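Alanine dehydrogenase (PDB 1OMO) catalyses the reversible NAD-dependent oxidative deamination of L-alanine to pyruvate and ammonium, working as a homodimer of two-domain subunits. Local coordinates at residues K123-F128 with C188-T193; V202-V207 with E225-I230; V207-H212 with S281-T286. All coordinates share one frame; numbering follows the deposited sequence.

Contact 1: K123-F128 with C188-T193; sequences KNSSVF and CDVLVT
Asp189 reaches across to the loop entering strand 127-131 and grips it with one carboxylate oxygen. Its OD2 accepts from two successive backbone amides, Ser126 N at 2.8 Å and Val127 N at 2.9 Å. Both N-H groups point almost straight at it (171° and 172°), and they arrive on its anti side from opposite faces of the carboxylate plane. Water 2 donates a further bond to OD2 and also bonds Ser126 OG, while OD1 forms a salt bridge with Arg122. With CG anti to its own carbonyl carbon (chi1 -49°), the carboxylate is held against the loop backbone of Ser126 and Val127.

The backbone bonds run the other way. Val127 O takes Asp189 N at 3.0 Å and, more weakly, Val190 N at 3.3 Å, so one carbonyl serves two neighbouring amides where the parallel pairing of Phe128 with Val190 begins. Water 1 links Asp189 O to Ser125 OG, though weakly at the serine, whose hydroxyl is also bonded to Arg122 O.

Packing contacts make up the rest. The Phe128 ring and the Val190 side chain run alongside each other in the same direction; ring atom CE2 comes within 3.6 Å of Val190 CB, an oblique approach. Val190 CG2 turns instead to Ser125 and sits 3.4 Å from OG. On the other side of the sheet Val127 CG1 rests on Cys188 CB.

These strands are adjacent in the parallel sheet of the Rossmann-fold NAD domain, and the contact lies at their N-terminal ends, away from the cofactor. Two amides at the strand entrance thus find their acceptor in a side chain, and the carboxylate charge is probably well compensated by them together with Arg122.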
ATOM      1  N   LYS A 123       3.139  -1.538 -39.078  1.00 25.25           N
ATOM      2  CA  LYS A 123       3.097  -0.118 -39.355  1.00 27.71           C
ATOM      3  C   LYS A 123       1.954   0.294 -40.291  1.00 26.84           C
ATOM      4  O   LYS A 123       1.537   1.456 -40.283  1.00 27.42           O
ATOM      5  CB  LYS A 123       4.464   0.331 -39.879  1.00 31.09           C
ATOM      6  CG  LYS A 123       5.531   0.250 -38.789  1.00 33.61           C
ATOM      7  CD  LYS A 123       6.856  -0.275 -39.315  1.00 37.04           C
ATOM      8  CE  LYS A 123       7.662   0.803 -40.039  1.00 40.36           C
ATOM      9  NZ  LYS A 123       8.713   1.456 -39.178  1.00 39.08           N
ATOM     10  N   ASN A 124       1.401  -0.663 -41.040  1.00 26.51           N
ATOM     11  CA  ASN A 124       0.296  -0.376 -41.975  1.00 27.12           C
ATOM     12  C   ASN A 124      -1.133  -0.688 -41.448  1.00 26.51           C
ATOM     13  O   ASN A 124      -2.099  -0.671 -42.215  1.00 27.31           O
ATOM     14  CB  ASN A 124       0.527  -1.122 -43.313  1.00 24.59           C
ATOM     15  CG  ASN A 124       0.437  -2.650 -43.172  1.00 26.15           C
ATOM     16  OD1 ASN A 124       0.379  -3.185 -42.076  1.00 23.37           O
ATOM     17  ND2 ASN A 124       0.446  -3.344 -44.293  1.00 25.36           N
ATOM     18  N   SER A 125      -1.270  -0.950 -40.147  1.00 26.02           N
ATOM     19  CA  SER A 125      -2.582  -1.268 -39.554  1.00 22.57           C
ATOM     20  C   SER A 125      -3.599  -0.184 -39.853  1.00 21.86           C
ATOM     21  O   SER A 125      -3.302   1.010 -39.739  1.00 19.81           O
ATOM     22  CB  SER A 125      -2.475  -1.442 -38.020  1.00 21.66           C
ATOM     23  OG  SER A 125      -1.733  -2.601 -37.684  1.00 19.89           O
ATOM     24  N   SER A 126      -4.804  -0.603 -40.228  1.00 21.13           N
ATOM     25  CA  SER A 126      -5.853   0.356 -40.525  1.00 22.18           C
ATOM     26  C   SER A 126      -7.217  -0.102 -40.046  1.00 22.90           C
ATOM     27  O   SER A 126      -8.107   0.724 -39.855  1.00 22.89           O
ATOM     28  CB  SER A 126      -5.928   0.595 -42.027  1.00 21.52           C
ATOM     29  OG  SER A 126      -6.075  -0.651 -42.672  1.00 26.45           O
ATOM     30  N   VAL A 127      -7.399  -1.420 -39.914  1.00 22.90           N
ATOM     31  CA  VAL A 127      -8.672  -1.944 -39.456  1.00 22.66           C
ATOM     32  C   VAL A 127      -8.523  -2.253 -37.980  1.00 22.61           C
ATOM     33  O   VAL A 127      -7.659  -3.032 -37.595  1.00 24.69           O
ATOM     34  CB  VAL A 127      -9.082  -3.213 -40.226  1.00 22.87           C
ATOM     35  CG1 VAL A 127     -10.455  -3.669 -39.761  1.00 20.80           C
ATOM     36  CG2 VAL A 127      -9.126  -2.914 -41.750  1.00 22.83           C
ATOM     37  N   PHE A 128      -9.351  -1.616 -37.160  1.00 20.80           N
ATOM     38  CA  PHE A 128      -9.293  -1.815 -35.727  1.00 20.88           C
ATOM     39  C   PHE A 128     -10.542  -2.455 -35.206  1.00 18.79           C
ATOM     40  O   PHE A 128     -11.629  -1.925 -35.392  1.00 18.14           O
ATOM     41  CB  PHE A 128      -9.073  -0.471 -35.016  1.00 21.07           C
ATOM     42  CG  PHE A 128      -7.697   0.105 -35.240  1.00 20.72           C
ATOM     43  CD1 PHE A 128      -7.324   0.601 -36.499  1.00 21.63           C
ATOM     44  CD2 PHE A 128      -6.752   0.090 -34.224  1.00 19.50           C
ATOM     45  CE1 PHE A 128      -6.022   1.067 -36.735  1.00 19.33           C
ATOM     46  CE2 PHE A 128      -5.452   0.555 -34.463  1.00 21.71           C
ATOM     47  CZ  PHE A 128      -5.096   1.037 -35.722  1.00 19.56           C
ATOM     48  N   CYS A 188      -9.103  -8.205 -38.153  1.00 18.15           N
ATOM     49  CA  CYS A 188      -8.585  -6.843 -38.231  1.00 18.43           C
ATOM     50  C   CYS A 188      -7.072  -6.842 -38.154  1.00 18.28           C
ATOM     51  O   CYS A 188      -6.468  -7.897 -38.065  1.00 22.34           O
ATOM     52  CB  CYS A 188      -9.133  -6.036 -37.051  1.00 19.29           C
ATOM     53  SG  CYS A 188      -8.708  -6.792 -35.459  1.00 21.33           S
ATOM     54  N   ASP A 189      -6.447  -5.671 -38.175  1.00 18.66           N
ATOM     55  CA  ASP A 189      -4.979  -5.609 -38.046  1.00 19.11           C
ATOM     56  C   ASP A 189      -4.582  -5.449 -36.549  1.00 17.31           C
ATOM     57  O   ASP A 189      -3.571  -5.985 -36.101  1.00 15.66           O
ATOM     58  CB  ASP A 189      -4.415  -4.434 -38.857  1.00 20.96           C
ATOM     59  CG  ASP A 189      -4.954  -4.392 -40.296  1.00 23.55           C
ATOM     60  OD1 ASP A 189      -4.906  -5.431 -40.989  1.00 24.01           O
ATOM     61  OD2 ASP A 189      -5.429  -3.314 -40.724  1.00 24.27           O
ATOM     62  N   VAL A 190      -5.409  -4.715 -35.800  1.00 18.08           N
ATOM     63  CA  VAL A 190      -5.221  -4.446 -34.372  1.00 17.09           C
ATOM     64  C   VAL A 190      -6.559  -4.779 -33.699  1.00 18.36           C
ATOM     65  O   VAL A 190      -7.602  -4.192 -34.033  1.00 18.48           O
ATOM     66  CB  VAL A 190      -4.862  -2.937 -34.131  1.00 16.46           C
ATOM     67  CG1 VAL A 190      -4.758  -2.626 -32.623  1.00 15.35           C
ATOM     68  CG2 VAL A 190      -3.517  -2.612 -34.832  1.00 15.05           C
ATOM     69  N   LEU A 191      -6.520  -5.736 -32.773  1.00 16.67           N
ATOM     70  CA  LEU A 191      -7.708  -6.181 -32.047  1.00 18.01           C
ATOM     71  C   LEU A 191      -7.554  -5.821 -30.555  1.00 16.61           C
ATOM     72  O   LEU A 191      -6.601  -6.247 -29.909  1.00 19.54           O
ATOM     73  CB  LEU A 191      -7.870  -7.707 -32.231  1.00 15.92           C
ATOM     74  CG  LEU A 191      -8.976  -8.459 -31.459  1.00 19.27           C
ATOM     75  CD1 LEU A 191     -10.367  -7.970 -31.893  1.00 15.27           C
ATOM     76  CD2 LEU A 191      -8.850  -9.978 -31.710  1.00 16.82           C
ATOM     77  N   VAL A 192      -8.488  -5.028 -30.042  1.00 16.39           N
ATOM     78  CA  VAL A 192      -8.501  -4.568 -28.654  1.00 15.02           C
ATOM     79  C   VAL A 192      -9.564  -5.330 -27.828  1.00 17.27           C
ATOM     80  O   VAL A 192     -10.747  -5.043 -27.974  1.00 20.18           O
ATOM     81  CB  VAL A 192      -8.891  -3.075 -28.596  1.00 12.85           C
ATOM     82  CG1 VAL A 192      -8.830  -2.575 -27.171  1.00 10.74           C
ATOM     83  CG2 VAL A 192      -8.011  -2.262 -29.528  1.00 13.00           C
ATOM     84  N   THR A 193      -9.176  -6.281 -26.976  1.00 17.64           N
ATOM     85  CA  THR A 193     -10.171  -6.997 -26.166  1.00 16.25           C
ATOM     86  C   THR A 193     -10.269  -6.295 -24.815  1.00 17.16           C
ATOM     87  O   THR A 193      -9.304  -6.142 -24.110  1.00 18.97           O
ATOM     88  CB  THR A 193      -9.821  -8.473 -26.000  1.00 15.55           C
ATOM     89  OG1 THR A 193      -8.652  -8.590 -25.210  1.00 14.81           O
ATOM     90  CG2 THR A 193      -9.585  -9.136 -27.396  1.00 16.99           C
TER
HETATM   91  O   HOH W   1      -0.761  -5.667 -36.803  1.00 22.04           O
HETATM   92  O   HOH W   2      -5.938  -3.686 -43.470  1.00 37.35           O

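Contact 2: V202-V207 with E225-I230; sequences VKAEWV and ELDVEI. With NA (sodium ion), chain C.
This contact, within the Rossmann-fold NAD domain, joins a helix N-cap, Asp227 ahead of helix 228-232, to the 3-10 segment 204-206 in the loop that follows strand 190-193. The two carboxylate oxygens of Asp227 divide the work. OD1 caps the helix by accepting from Glu229 N at 3.0 Å, met from above the carboxylate plane, while OD2 takes Ala204 N, also at 3.0 Å, on its anti side. Water 3 donates to OD2 as well and joins it to Glu205. An alanine in place of Asp227 would probably leave the amides of Ala204 and Glu229 without their carboxylate acceptor and the helix start less firmly tied to the 3-10 segment.

Backbone bonds flank Val202: its O accepts from Asp227 N, and its N gives a weak bond to Glu225 O. Beneath them Ile230 sends CG1 against Ala204 CA at 3.5 Å, and its CD1, carried outward by an extended chain (chi2 172°), touches both Val202 CG1 and Val207 CG2. Glu225 turns away from this packing toward the sodium site shared with Glu249, its OE2 bonded to Thr195 N and its OE1 2.4 Å from the sodium ion.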
ATOM      1  N   VAL A 202     -12.761 -14.714 -27.910  1.00 22.61           N
ATOM      2  CA  VAL A 202     -12.209 -14.645 -29.254  1.00 21.83           C
ATOM      3  C   VAL A 202     -11.676 -16.022 -29.611  1.00 21.94           C
ATOM      4  O   VAL A 202     -10.897 -16.607 -28.854  1.00 22.30           O
ATOM      5  CB  VAL A 202     -11.047 -13.597 -29.354  1.00 18.89           C
ATOM      6  CG1 VAL A 202     -10.365 -13.666 -30.732  1.00 17.41           C
ATOM      7  CG2 VAL A 202     -11.598 -12.222 -29.130  1.00 16.34           C
ATOM      8  N   LYS A 203     -12.095 -16.532 -30.760  1.00 21.32           N
ATOM      9  CA  LYS A 203     -11.639 -17.848 -31.210  1.00 24.06           C
ATOM     10  C   LYS A 203     -10.366 -17.753 -32.021  1.00 21.10           C
ATOM     11  O   LYS A 203     -10.187 -16.810 -32.775  1.00 21.56           O
ATOM     12  CB  LYS A 203     -12.734 -18.531 -32.042  1.00 25.62           C
ATOM     13  CG  LYS A 203     -13.839 -19.110 -31.186  1.00 32.33           C
ATOM     14  CD  LYS A 203     -15.008 -19.741 -31.981  1.00 36.74           C
ATOM     15  CE  LYS A 203     -15.916 -20.506 -30.995  1.00 40.39           C
ATOM     16  NZ  LYS A 203     -17.284 -20.905 -31.476  1.00 43.45           N
ATOM     17  N   ALA A 204      -9.478 -18.727 -31.875  1.00 21.89           N
ATOM     18  CA  ALA A 204      -8.231 -18.707 -32.638  1.00 23.89           C
ATOM     19  C   ALA A 204      -8.470 -18.629 -34.143  1.00 24.30           C
ATOM     20  O   ALA A 204      -7.881 -17.808 -34.829  1.00 24.63           O
ATOM     21  CB  ALA A 204      -7.364 -19.933 -32.309  1.00 20.73           C
ATOM     22  N   GLU A 205      -9.350 -19.464 -34.658  1.00 27.35           N
ATOM     23  CA  GLU A 205      -9.597 -19.456 -36.097  1.00 29.38           C
ATOM     24  C   GLU A 205     -10.113 -18.120 -36.605  1.00 27.86           C
ATOM     25  O   GLU A 205     -10.146 -17.889 -37.798  1.00 29.84           O
ATOM     26  CB  GLU A 205     -10.555 -20.593 -36.498  1.00 32.20           C
ATOM     27  CG  GLU A 205     -12.025 -20.288 -36.241  1.00 40.33           C
ATOM     28  CD  GLU A 205     -12.792 -21.484 -35.705  1.00 45.05           C
ATOM     29  OE1 GLU A 205     -12.336 -22.095 -34.713  1.00 46.68           O
ATOM     30  OE2 GLU A 205     -13.863 -21.804 -36.270  1.00 49.15           O
ATOM     31  N   TRP A 206     -10.523 -17.231 -35.711  1.00 27.85           N
ATOM     32  CA  TRP A 206     -10.997 -15.917 -36.135  1.00 25.20           C
ATOM     33  C   TRP A 206      -9.805 -14.948 -36.302  1.00 24.41           C
ATOM     34  O   TRP A 206      -9.924 -13.903 -36.937  1.00 20.16           O
ATOM     35  CB  TRP A 206     -11.954 -15.315 -35.095  1.00 25.94           C
ATOM     36  CG  TRP A 206     -13.213 -16.098 -34.791  1.00 26.81           C
ATOM     37  CD1 TRP A 206     -13.690 -17.195 -35.455  1.00 27.07           C
ATOM     38  CD2 TRP A 206     -14.167 -15.813 -33.756  1.00 26.18           C
ATOM     39  NE1 TRP A 206     -14.883 -17.609 -34.901  1.00 26.19           N
ATOM     40  CE2 TRP A 206     -15.201 -16.780 -33.859  1.00 26.20           C
ATOM     41  CE3 TRP A 206     -14.249 -14.838 -32.755  1.00 26.07           C
ATOM     42  CZ2 TRP A 206     -16.302 -16.799 -32.998  1.00 24.55           C
ATOM     43  CZ3 TRP A 206     -15.347 -14.856 -31.896  1.00 27.22           C
ATOM     44  CH2 TRP A 206     -16.357 -15.835 -32.024  1.00 24.93           C
ATOM     45  N   VAL A 207      -8.653 -15.290 -35.733  1.00 24.60           N
ATOM     46  CA  VAL A 207      -7.522 -14.364 -35.800  1.00 25.89           C
ATOM     47  C   VAL A 207      -6.613 -14.604 -36.982  1.00 26.72           C
ATOM     48  O   VAL A 207      -6.063 -15.696 -37.147  1.00 25.90           O
ATOM     49  CB  VAL A 207      -6.657 -14.396 -34.514  1.00 25.17           C
ATOM     50  CG1 VAL A 207      -5.532 -13.340 -34.614  1.00 26.31           C
ATOM     51  CG2 VAL A 207      -7.527 -14.121 -33.285  1.00 21.30           C
ATOM     52  N   GLU A 225      -9.665 -13.757 -21.781  1.00 21.26           N
ATOM     53  CA  GLU A 225     -10.476 -13.406 -22.961  1.00 21.40           C
ATOM     54  C   GLU A 225     -10.118 -14.122 -24.262  1.00 21.40           C
ATOM     55  O   GLU A 225     -10.913 -14.118 -25.229  1.00 19.91           O
ATOM     56  CB  GLU A 225     -10.398 -11.914 -23.269  1.00 19.83           C
ATOM     57  CG  GLU A 225     -10.691 -10.994 -22.130  1.00 23.23           C
ATOM     58  CD  GLU A 225     -10.554  -9.539 -22.565  1.00 24.37           C
ATOM     59  OE1 GLU A 225      -9.441  -8.980 -22.488  1.00 25.76           O
ATOM     60  OE2 GLU A 225     -11.556  -8.961 -23.011  1.00 25.68           O
ATOM     61  N   LEU A 226      -8.938 -14.732 -24.296  1.00 18.93           N
ATOM     62  CA  LEU A 226      -8.473 -15.363 -25.513  1.00 19.51           C
ATOM     63  C   LEU A 226      -8.380 -16.856 -25.501  1.00 19.40           C
ATOM     64  O   LEU A 226      -7.947 -17.448 -24.517  1.00 16.93           O
ATOM     65  CB  LEU A 226      -7.094 -14.804 -25.882  1.00 20.04           C
ATOM     66  CG  LEU A 226      -6.994 -13.612 -26.851  1.00 22.27           C
ATOM     67  CD1 LEU A 226      -8.036 -12.579 -26.563  1.00 19.09           C
ATOM     68  CD2 LEU A 226      -5.605 -13.019 -26.784  1.00 20.25           C
ATOM     69  N   ASP A 227      -8.813 -17.434 -26.623  1.00 18.78           N
ATOM     70  CA  ASP A 227      -8.729 -18.863 -26.896  1.00 18.02           C
ATOM     71  C   ASP A 227      -7.266 -19.088 -26.604  1.00 17.36           C
ATOM     72  O   ASP A 227      -6.435 -18.380 -27.132  1.00 17.94           O
ATOM     73  CB  ASP A 227      -8.963 -19.129 -28.410  1.00 19.49           C
ATOM     74  CG  ASP A 227      -8.951 -20.634 -28.787  1.00 18.28           C
ATOM     75  OD1 ASP A 227      -8.379 -21.459 -28.052  1.00 18.71           O
ATOM     76  OD2 ASP A 227      -9.509 -20.992 -29.847  1.00 20.63           O
ATOM     77  N   VAL A 228      -6.940 -20.067 -25.782  1.00 19.48           N
ATOM     78  CA  VAL A 228      -5.547 -20.327 -25.478  1.00 20.66           C
ATOM     79  C   VAL A 228      -4.732 -20.663 -26.740  1.00 22.44           C
ATOM     80  O   VAL A 228      -3.526 -20.410 -26.786  1.00 23.47           O
ATOM     81  CB  VAL A 228      -5.439 -21.444 -24.436  1.00 22.06           C
ATOM     82  CG1 VAL A 228      -4.030 -21.862 -24.273  1.00 27.20           C
ATOM     83  CG2 VAL A 228      -5.942 -20.930 -23.087  1.00 22.27           C
ATOM     84  N   GLU A 229      -5.369 -21.206 -27.780  1.00 22.53           N
ATOM     85  CA  GLU A 229      -4.623 -21.546 -29.001  1.00 21.55           C
ATOM     86  C   GLU A 229      -4.020 -20.296 -29.657  1.00 23.10           C
ATOM     87  O   GLU A 229      -3.089 -20.401 -30.454  1.00 23.21           O
ATOM     88  CB  GLU A 229      -5.526 -22.266 -30.023  1.00 22.91           C
ATOM     89  CG  GLU A 229      -5.935 -23.716 -29.659  1.00 23.00           C
ATOM     90  CD  GLU A 229      -4.761 -24.708 -29.648  1.00 24.12           C
ATOM     91  OE1 GLU A 229      -3.893 -24.612 -30.534  1.00 25.39           O
ATOM     92  OE2 GLU A 229      -4.717 -25.604 -28.774  1.00 23.48           O
ATOM     93  N   ILE A 230      -4.575 -19.121 -29.358  1.00 21.73           N
ATOM     94  CA  ILE A 230      -4.038 -17.877 -29.908  1.00 21.82           C
ATOM     95  C   ILE A 230      -2.710 -17.630 -29.199  1.00 22.94           C
ATOM     96  O   ILE A 230      -1.738 -17.240 -29.825  1.00 24.78           O
ATOM     97  CB  ILE A 230      -4.975 -16.654 -29.619  1.00 20.25           C
ATOM     98  CG1 ILE A 230      -6.337 -16.871 -30.270  1.00 16.90           C
ATOM     99  CG2 ILE A 230      -4.368 -15.369 -30.131  1.00 15.68           C
ATOM    100  CD1 ILE A 230      -7.391 -15.808 -29.888  1.00 18.64           C
TER
HETATM  101 NA    NA C 900      -7.393  -9.851 -21.539  1.00 19.58          NA
HETATM  102  O   HOH W   3     -10.436 -21.443 -32.645  1.00 73.95           O

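Contact 3: V207-H212 with S281-T286; sequences VEEGTH and SDEEIT
A type II beta turn, Glu208 to Thr211, leads into strand 212-215 of the parallel Rossmann sheet, and here it meets the loop entering the adjacent strand 285-289. Gly210 is the joint. Its N donates to Glu283 O at 2.8 Å, approaching from above the carbonyl plane, and its CA lies 3.1 Å from Asp282 O and against Glu284 O. The residue has a positive phi of 75°, and a beta carbon here would run into Asp282 O, so the close approach probably depends on the absence of a side chain.

The turn is braced from within by Thr211 OG1, which donates to Glu208 O at 2.6 Å. In the other segment, Ser281 OG accepts from Glu284 N in an ST motif. Beyond the turn, regular pairing begins as Thr286 N donates to Thr211 O at 3.0 Å.

Ile285 supplies most of the apolar contact. With CG1 anti to the carbonyl carbon (chi1 -68°), the branch extends back beside the turn; CD1 touches Val207 CG1 at 3.7 Å, the two chains crossing obliquely, and CG1 passes Glu208 O. The other branch, CG2, lies over Thr211 O. Toward the solvent the Glu209 chain lies against Glu283, its OE2 3.8 Å from Glu283 CG, with the carboxylate planes 84° apart; the like charges remain separated, in keeping with an exposed position.

On the face of the sheet that carries His212 and Thr286, His212 packs on Ala117 and Leu120 of helix 102-120. Its two ring nitrogens have separate partners: NE2 bonds Asn214 OD1, while ND1 and Thr286 OG1 share a hydrogen bond of 2.9 Å, the hydroxyl lying at the ring edge near its plane.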
ATOM      1  N   VAL A 207      -8.653 -15.290 -35.733  1.00 24.60           N
ATOM      2  CA  VAL A 207      -7.522 -14.364 -35.800  1.00 25.89           C
ATOM      3  C   VAL A 207      -6.613 -14.604 -36.982  1.00 26.72           C
ATOM      4  O   VAL A 207      -6.063 -15.696 -37.147  1.00 25.90           O
ATOM      5  CB  VAL A 207      -6.657 -14.396 -34.514  1.00 25.17           C
ATOM      6  CG1 VAL A 207      -5.532 -13.340 -34.614  1.00 26.31           C
ATOM      7  CG2 VAL A 207      -7.527 -14.121 -33.285  1.00 21.30           C
ATOM      8  N   GLU A 208      -6.472 -13.562 -37.800  1.00 27.05           N
ATOM      9  CA  GLU A 208      -5.630 -13.628 -38.985  1.00 28.87           C
ATOM     10  C   GLU A 208      -4.179 -13.306 -38.659  1.00 28.01           C
ATOM     11  O   GLU A 208      -3.881 -12.670 -37.641  1.00 27.73           O
ATOM     12  CB  GLU A 208      -6.129 -12.641 -40.052  1.00 31.19           C
ATOM     13  CG  GLU A 208      -7.664 -12.642 -40.244  1.00 33.30           C
ATOM     14  CD  GLU A 208      -8.109 -12.644 -41.712  1.00 33.56           C
ATOM     15  OE1 GLU A 208      -9.242 -12.205 -41.974  1.00 36.24           O
ATOM     16  OE2 GLU A 208      -7.352 -13.087 -42.602  1.00 34.38           O
ATOM     17  N   GLU A 209      -3.295 -13.766 -39.539  1.00 26.04           N
ATOM     18  CA  GLU A 209      -1.880 -13.521 -39.441  1.00 24.12           C
ATOM     19  C   GLU A 209      -1.694 -11.999 -39.411  1.00 21.14           C
ATOM     20  O   GLU A 209      -2.536 -11.261 -39.926  1.00 19.20           O
ATOM     21  CB  GLU A 209      -1.166 -14.078 -40.682  1.00 26.09           C
ATOM     22  CG  GLU A 209      -1.286 -15.568 -40.877  1.00 28.74           C
ATOM     23  CD  GLU A 209      -0.350 -16.104 -41.967  1.00 30.75           C
ATOM     24  OE1 GLU A 209      -0.250 -17.338 -42.091  1.00 33.33           O
ATOM     25  OE2 GLU A 209       0.283 -15.307 -42.692  1.00 31.19           O
ATOM     26  N   GLY A 210      -0.594 -11.545 -38.799  1.00 20.04           N
ATOM     27  CA  GLY A 210      -0.287 -10.122 -38.727  1.00 17.31           C
ATOM     28  C   GLY A 210      -1.104  -9.298 -37.748  1.00 16.76           C
ATOM     29  O   GLY A 210      -0.916  -8.075 -37.635  1.00 16.48           O
ATOM     30  N   THR A 211      -2.020  -9.939 -37.044  1.00 14.38           N
ATOM     31  CA  THR A 211      -2.832  -9.189 -36.100  1.00 16.15           C
ATOM     32  C   THR A 211      -2.076  -8.860 -34.812  1.00 15.61           C
ATOM     33  O   THR A 211      -1.315  -9.681 -34.285  1.00 12.72           O
ATOM     34  CB  THR A 211      -4.095  -9.974 -35.683  1.00 17.99           C
ATOM     35  OG1 THR A 211      -4.808 -10.405 -36.851  1.00 19.26           O
ATOM     36  CG2 THR A 211      -5.003  -9.085 -34.813  1.00 17.54           C
ATOM     37  N   HIS A 212      -2.273  -7.635 -34.332  1.00 16.35           N
ATOM     38  CA  HIS A 212      -1.707  -7.263 -33.056  1.00 17.32           C
ATOM     39  C   HIS A 212      -2.881  -7.167 -32.090  1.00 16.96           C
ATOM     40  O   HIS A 212      -3.816  -6.429 -32.341  1.00 19.06           O
ATOM     41  CB  HIS A 212      -1.031  -5.910 -33.059  1.00 15.10           C
ATOM     42  CG  HIS A 212      -0.770  -5.434 -31.684  1.00 16.29           C
ATOM     43  ND1 HIS A 212       0.079  -6.103 -30.825  1.00 16.89           N
ATOM     44  CD2 HIS A 212      -1.406  -4.503 -30.934  1.00 15.34           C
ATOM     45  CE1 HIS A 212      -0.050  -5.613 -29.610  1.00 15.64           C
ATOM     46  NE2 HIS A 212      -0.950  -4.639 -29.649  1.00 18.92           N
ATOM     47  N   SER A 281       8.260  -9.965 -37.950  1.00 35.43           N
ATOM     48  CA  SER A 281       7.765 -10.355 -39.271  1.00 33.73           C
ATOM     49  C   SER A 281       6.355  -9.851 -39.438  1.00 32.22           C
ATOM     50  O   SER A 281       5.723  -9.461 -38.475  1.00 32.18           O
ATOM     51  CB  SER A 281       7.757 -11.873 -39.464  1.00 32.26           C
ATOM     52  OG  SER A 281       6.559 -12.439 -38.964  1.00 35.83           O
ATOM     53  N   ASP A 282       5.857  -9.880 -40.664  1.00 30.99           N
ATOM     54  CA  ASP A 282       4.519  -9.425 -40.928  1.00 29.53           C
ATOM     55  C   ASP A 282       3.481 -10.480 -40.630  1.00 26.69           C
ATOM     56  O   ASP A 282       2.337 -10.167 -40.369  1.00 24.90           O
ATOM     57  CB  ASP A 282       4.396  -9.014 -42.387  1.00 34.13           C
ATOM     58  CG  ASP A 282       5.118  -7.734 -42.679  1.00 37.37           C
ATOM     59  OD1 ASP A 282       5.070  -6.852 -41.797  1.00 38.77           O
ATOM     60  OD2 ASP A 282       5.711  -7.599 -43.780  1.00 39.18           O
ATOM     61  N   GLU A 283       3.890 -11.733 -40.691  1.00 26.73           N
ATOM     62  CA  GLU A 283       2.994 -12.858 -40.481  1.00 26.29           C
ATOM     63  C   GLU A 283       2.601 -13.083 -39.029  1.00 24.58           C
ATOM     64  O   GLU A 283       1.452 -13.387 -38.726  1.00 22.69           O
ATOM     65  CB  GLU A 283       3.645 -14.129 -41.043  1.00 26.82           C
ATOM     66  CG  GLU A 283       3.852 -14.080 -42.568  1.00 31.46           C
ATOM     67  CD  GLU A 283       4.924 -13.059 -43.027  1.00 33.98           C
ATOM     68  OE1 GLU A 283       4.675 -12.310 -44.018  1.00 30.55           O
ATOM     69  OE2 GLU A 283       6.018 -13.021 -42.402  1.00 35.87           O
ATOM     70  N   GLU A 284       3.550 -12.901 -38.124  1.00 24.54           N
ATOM     71  CA  GLU A 284       3.274 -13.164 -36.721  1.00 24.75           C
ATOM     72  C   GLU A 284       2.105 -12.460 -36.069  1.00 22.84           C
ATOM     73  O   GLU A 284       1.672 -11.366 -36.464  1.00 21.12           O
ATOM     74  CB  GLU A 284       4.537 -12.948 -35.876  1.00 26.30           C
ATOM     75  CG  GLU A 284       5.123 -11.553 -35.867  1.00 26.87           C
ATOM     76  CD  GLU A 284       6.398 -11.498 -35.030  1.00 28.04           C
ATOM     77  OE1 GLU A 284       7.126 -10.485 -35.060  1.00 27.58           O
ATOM     78  OE2 GLU A 284       6.667 -12.489 -34.329  1.00 28.02           O
ATOM     79  N   ILE A 285       1.565 -13.139 -35.069  1.00 22.30           N
ATOM     80  CA  ILE A 285       0.474 -12.579 -34.293  1.00 21.23           C
ATOM     81  C   ILE A 285       1.121 -12.055 -33.028  1.00 20.43           C
ATOM     82  O   ILE A 285       1.792 -12.815 -32.346  1.00 18.94           O
ATOM     83  CB  ILE A 285      -0.557 -13.653 -33.880  1.00 21.18           C
ATOM     84  CG1 ILE A 285      -1.277 -14.145 -35.139  1.00 22.07           C
ATOM     85  CG2 ILE A 285      -1.517 -13.048 -32.794  1.00 15.36           C
ATOM     86  CD1 ILE A 285      -2.343 -15.247 -34.915  1.00 23.49           C
ATOM     87  N   THR A 286       0.953 -10.769 -32.730  1.00 21.39           N
ATOM     88  CA  THR A 286       1.535 -10.219 -31.502  1.00 19.85           C
ATOM     89  C   THR A 286       0.452  -9.956 -30.469  1.00 19.72           C
ATOM     90  O   THR A 286      -0.711  -9.695 -30.817  1.00 20.00           O
ATOM     91  CB  THR A 286       2.356  -8.893 -31.764  1.00 20.66           C
ATOM     92  OG1 THR A 286       1.570  -7.978 -32.545  1.00 23.29           O
ATOM     93  CG2 THR A 286       3.682  -9.196 -32.465  1.00 18.46           C
TER

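How the contacts relate
From the N terminus, the chain lays down strand 127-131, and contact 1 closes the first loop when strand 190-193 returns beside it. Contact 2 opens after that, closing the short excursion from 202-207 through strand 212-215 to 225-230. Contact 3 crosses it: its 207-212 segment shares Val207 with contact 2, but its partner, 281-286, comes well beyond 225-230. Contacts 1 and 3 lie side by side in one parallel sheet, where residues 188-193 bond to His212 through Asp189 O and Leu191 N. Contact 2 joins contact 1 through Thr193, which bonds Glu225 weakly and packs on Leu226, linking the sheet to the sodium site.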